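Local coordinates for Ser-thr phosphatase MSPP (Mycobacterium smegmatis, PDB 2JFR), which probably removes phosphate from phosphoserine and phosphothreonine in proteins, as a metal-dependent phosphatase of the PPM (PP2C) family, at residues A[25-29]-A[30-34]; A[96-99]-A[100-104]. All coordinates share one frame; numbering follows the deposited sequence.

Contact 1. Residues A[25-29]-A[30-34]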
loop_
_atom_site.group_PDB
_atom_site.type_symbol
_atom_site.label_atom_id
_atom_site.label_comp_id
_atom_site.label_asym_id
_atom_site.label_seq_id
_atom_site.Cartn_x
_atom_site.Cartn_y
_atom_site.Cartn_z
ATOM N N CYS A 25 -0.138 6.114 6.275
ATOM C CA CYS A 25 0.172 6.498 4.900
ATOM C C CYS A 25 1.108 7.694 4.857
ATOM O O CYS A 25 1.295 8.388 5.863
ATOM C CB CYS A 25 -1.048 6.737 4.079
ATOM S SG CYS A 25 -2.059 8.070 4.537
ATOM N N LEU A 26 1.712 7.885 3.704
ATOM C CA LEU A 26 2.719 8.896 3.461
ATOM C C LEU A 26 2.494 9.434 2.050
ATOM O O LEU A 26 2.327 8.668 1.115
ATOM C CB LEU A 26 4.091 8.223 3.557
ATOM C CG LEU A 26 5.338 9.024 3.229
ATOM C CD1 LEU A 26 5.475 10.171 4.223
ATOM C CD2 LEU A 26 6.567 8.121 3.310
ATOM N N ALA A 27 2.591 10.767 1.908
ATOM C CA ALA A 27 2.504 11.395 0.564
ATOM C C ALA A 27 3.455 12.581 0.695
ATOM O O ALA A 27 3.171 13.559 1.401
ATOM C CB ALA A 27 1.092 11.758 0.165
ATOM N N ASP A 28 4.597 12.543 0.049
ATOM C CA ASP A 28 5.590 13.581 0.227
ATOM C C ASP A 28 6.554 13.635 -0.913
ATOM O O ASP A 28 7.393 12.739 -1.150
ATOM C CB ASP A 28 6.397 13.314 1.467
ATOM C CG ASP A 28 7.462 14.377 1.699
ATOM O OD1 ASP A 28 7.381 15.433 1.043
ATOM O OD2 ASP A 28 8.399 14.154 2.497
ATOM N N GLY A 29 6.418 14.693 -1.689
ATOM C CA GLY A 29 7.234 14.862 -2.884
ATOM C C GLY A 29 6.843 13.841 -3.936
ATOM O O GLY A 29 5.744 13.748 -4.466
ATOM N N ILE A 30 7.783 12.981 -4.298
ATOM C CA ILE A 30 7.529 11.884 -5.258
ATOM C C ILE A 30 7.337 10.551 -4.531
ATOM O O ILE A 30 7.175 9.550 -5.232
ATOM C CB ILE A 30 8.668 11.780 -6.294
ATOM C CG1 ILE A 30 10.002 11.338 -5.691
ATOM C CG2 ILE A 30 8.761 13.102 -7.017
ATOM C CD1 ILE A 30 10.971 10.900 -6.778
ATOM N N LEU A 31 7.363 10.544 -3.204
ATOM C CA LEU A 31 7.240 9.301 -2.433
ATOM C C LEU A 31 5.849 9.175 -1.818
ATOM O O LEU A 31 5.356 10.085 -1.134
ATOM C CB LEU A 31 8.279 9.286 -1.299
ATOM C CG LEU A 31 8.284 8.030 -0.452
ATOM C CD1 LEU A 31 8.706 6.809 -1.257
ATOM C CD2 LEU A 31 9.194 8.204 0.767
ATOM N N TYR A 32 5.259 8.016 -2.023
ATOM C CA TYR A 32 3.905 7.700 -1.568
ATOM C C TYR A 32 3.939 6.325 -0.973
ATOM O O TYR A 32 4.559 5.426 -1.510
ATOM C CB TYR A 32 2.920 7.755 -2.735
ATOM C CG TYR A 32 2.903 9.136 -3.355
ATOM C CD1 TYR A 32 2.089 10.119 -2.836
ATOM C CD2 TYR A 32 3.750 9.476 -4.386
ATOM C CE1 TYR A 32 2.073 11.390 -3.349
ATOM C CE2 TYR A 32 3.757 10.793 -4.888
ATOM C CZ TYR A 32 2.920 11.699 -4.347
ATOM O OH TYR A 32 2.956 12.997 -4.864
ATOM N N ALA A 33 3.208 6.096 0.136
ATOM C CA ALA A 33 3.248 4.768 0.713
ATOM C C ALA A 33 2.026 4.520 1.587
ATOM O O ALA A 33 1.441 5.449 2.159
ATOM C CB ALA A 33 4.517 4.559 1.551
ATOM N N VAL A 34 1.719 3.248 1.722
ATOM C CA VAL A 34 0.786 2.729 2.721
ATOM C C VAL A 34 1.472 1.619 3.482
ATOM O O VAL A 34 2.167 0.792 2.906
ATOM C CB VAL A 34 -0.513 2.225 2.064
ATOM C CG1 VAL A 34 -1.429 1.513 3.063
ATOM C CG2 VAL A 34 -1.236 3.354 1.364
#
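Leu26 and Leu31 meet through their methyl ends, CD2 of Leu26 to CD2 of Leu31 at 3.7 Å. Both side chains run with CG anti to the backbone N (chi1 175° and -178°), and they cross obliquely. Ala33 extends this apolar face, its CB 4.2 Å from CB of Leu26. Helix 42-59 packs on the Leu31 and Ala33 side of this face, with Phe57 on Leu31 and Leu50 and Leu53 on Ala33.

Strands 23-28 and 31-38 form an antiparallel beta hairpin at one edge of one of the two sheets of the fold, closed by a type II' turn from Asp28 to Leu31. Gly29 takes the positive phi that such a turn needs. Hydrogen bonds link Leu26 with Ala33 and Asp28 with Leu31, two for each pair. The bond from Asp28 N to Leu31 O is 2.8 Å long.

On the other face Tyr32 reaches back along the hairpin. Its CG stands beside the backbone N (chi1 -60°), which carries the ring past Ala27 toward the turn. Ala27 CB lies 3.6 Å from Tyr32 CD1. Further out, Tyr32 OH comes within 2.9 Å of Gly29 O. Strands 5-13, 180-184 and 226-233 of the other sheet pack against Tyr32.

Contact 2. Residues A[96-99]-A[100-104]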
loop_
_atom_site.group_PDB
_atom_site.type_symbol
_atom_site.label_atom_id
_atom_site.label_comp_id
_atom_site.label_asym_id
_atom_site.label_seq_id
_atom_site.Cartn_x
_atom_site.Cartn_y
_atom_site.Cartn_z
ATOM N N ALA A 96 7.774 5.476 -5.666
ATOM C CA ALA A 96 8.538 6.662 -5.951
ATOM C C ALA A 96 8.324 7.007 -7.414
ATOM O O ALA A 96 8.658 6.209 -8.294
ATOM C CB ALA A 96 10.012 6.488 -5.652
ATOM N N VAL A 97 7.768 8.197 -7.665
ATOM C CA VAL A 97 7.472 8.609 -9.034
ATOM C C VAL A 97 8.721 9.273 -9.620
ATOM O O VAL A 97 8.766 10.492 -9.849
ATOM C CB VAL A 97 6.222 9.478 -9.142
ATOM C CG1 VAL A 97 5.865 9.680 -10.583
ATOM C CG2 VAL A 97 5.056 8.853 -8.366
ATOM N N PHE A 98 9.750 8.471 -9.815
ATOM C CA PHE A 98 10.992 8.948 -10.409
ATOM C C PHE A 98 10.800 9.345 -11.869
ATOM O O PHE A 98 10.005 8.741 -12.587
ATOM C CB PHE A 98 12.045 7.855 -10.379
ATOM C CG PHE A 98 12.513 7.391 -9.033
ATOM C CD1 PHE A 98 13.117 8.284 -8.163
ATOM C CD2 PHE A 98 12.395 6.071 -8.644
ATOM C CE1 PHE A 98 13.588 7.837 -6.940
ATOM C CE2 PHE A 98 12.905 5.595 -7.442
ATOM C CZ PHE A 98 13.508 6.507 -6.609
ATOM N N GLU A 99 11.588 10.327 -12.266
ATOM C CA GLU A 99 11.741 10.656 -13.673
ATOM C C GLU A 99 12.464 9.532 -14.401
ATOM O O GLU A 99 13.155 8.700 -13.797
ATOM C CB GLU A 99 12.529 11.962 -13.827
ATOM C CG GLU A 99 11.777 13.143 -13.278
ATOM C CD GLU A 99 10.475 13.380 -14.001
ATOM O OE1 GLU A 99 10.485 13.606 -15.229
ATOM O OE2 GLU A 99 9.406 13.290 -13.371
ATOM N N PRO A 100 12.402 9.496 -15.740
ATOM C CA PRO A 100 13.134 8.497 -16.511
ATOM C C PRO A 100 14.597 8.419 -16.193
ATOM O O PRO A 100 15.187 7.327 -16.181
ATOM C CB PRO A 100 12.867 8.928 -17.967
ATOM C CG PRO A 100 11.569 9.599 -17.890
ATOM C CD PRO A 100 11.540 10.349 -16.586
ATOM N N GLY A 101 15.266 9.564 -15.931
ATOM C CA GLY A 101 16.665 9.554 -15.647
ATOM C C GLY A 101 17.039 8.805 -14.410
ATOM O O GLY A 101 18.164 8.340 -14.266
ATOM N N GLN A 102 16.089 8.631 -13.468
ATOM C CA GLN A 102 16.275 7.826 -12.280
ATOM C C GLN A 102 15.599 6.467 -12.404
ATOM O O GLN A 102 15.426 5.778 -11.393
ATOM C CB GLN A 102 15.778 8.590 -11.043
ATOM C CG GLN A 102 16.692 9.759 -10.675
ATOM C CD GLN A 102 16.421 10.207 -9.289
ATOM O OE1 GLN A 102 15.328 10.733 -8.999
ATOM N NE2 GLN A 102 17.337 9.951 -8.363
ATOM N N GLY A 103 15.314 6.042 -13.619
ATOM C CA GLY A 103 14.776 4.738 -13.908
ATOM C C GLY A 103 13.294 4.644 -14.037
ATOM O O GLY A 103 12.767 3.580 -14.341
ATOM N N GLY A 104 12.571 5.784 -13.850
ATOM C CA GLY A 104 11.159 5.815 -13.956
ATOM C C GLY A 104 10.451 5.344 -12.687
ATOM O O GLY A 104 11.088 4.873 -11.727
HETATM O O HOH W 1 13.360 11.706 -10.465
#
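Glu99 O accepts two backbone hydrogen bonds, 3.0 Å from Gln102 N and 3.0 Å from Gly104 N, and the two donors approach from opposite faces of its carbonyl plane, each about 50° out of it. This is the loop of the beta hairpin of strands 89-96 and 106-110, entered through an inverse gamma turn centred on Val97 and gathered round one oxygen. A short 3-10 segment at Pro100 and Gly101 makes the bend, and Gly103 N bonds back to Pro100 O. Gly103 and Gly104 both have positive phi, a region that glycine enters easily.

Phe98 turns its ring inward against Ala96, Gln102 and Gly104. Its CB sits 3.4 Å from Gly104 O, and that oxygen lies at the ring edge, near the ring plane. Ala96 CB covers one face of the ring, offset toward the rim. Gln102 crosses Phe98 at about a right angle, with the amide turned 74° from the ring plane. The side chain stretches out past CG and turns OE1 to 3.4 Å from Phe98 CD1. Gln102 NE2 is hydrogen-bonded to Pro61 O.

Glu99 lies alongside Pro100, both pointing the same way. Its CG is beside the backbone N and the chain bends at chi2 (-62°), which brings the carboxylate beside the CD edge of the proline: OE1 is 3.7 Å from Pro100 CD. The other carboxylate oxygen, OE2, is hydrogen-bonded to Ser4 OG. A water joins the two halves of the loop. It accepts from Glu99 N at 2.9 Å and donates to Gln102 OE1 at 2.6 Å.

Contact 1 lies in the antiparallel sheet whose next strand, 89-96, pairs with strand 31-38 and runs into the loop of contact 2. Their centres are 15 Å apart. They meet where the hairpin turn lies beside the start of the 96-104 loop. Ile30 O is 2.8 Å from Val97 N, a probable hydrogen bond, and Ile30 CD1 packs on Phe98 CD1 at 3.7 Å. The metals lie toward the other end of the hairpin. The side chain of Val34 is about 5 Å from that of Asp36, a ligand of both manganese and magnesium, and about 8 Å from the bound manganese ion. Contact 2 lies away from the metal site.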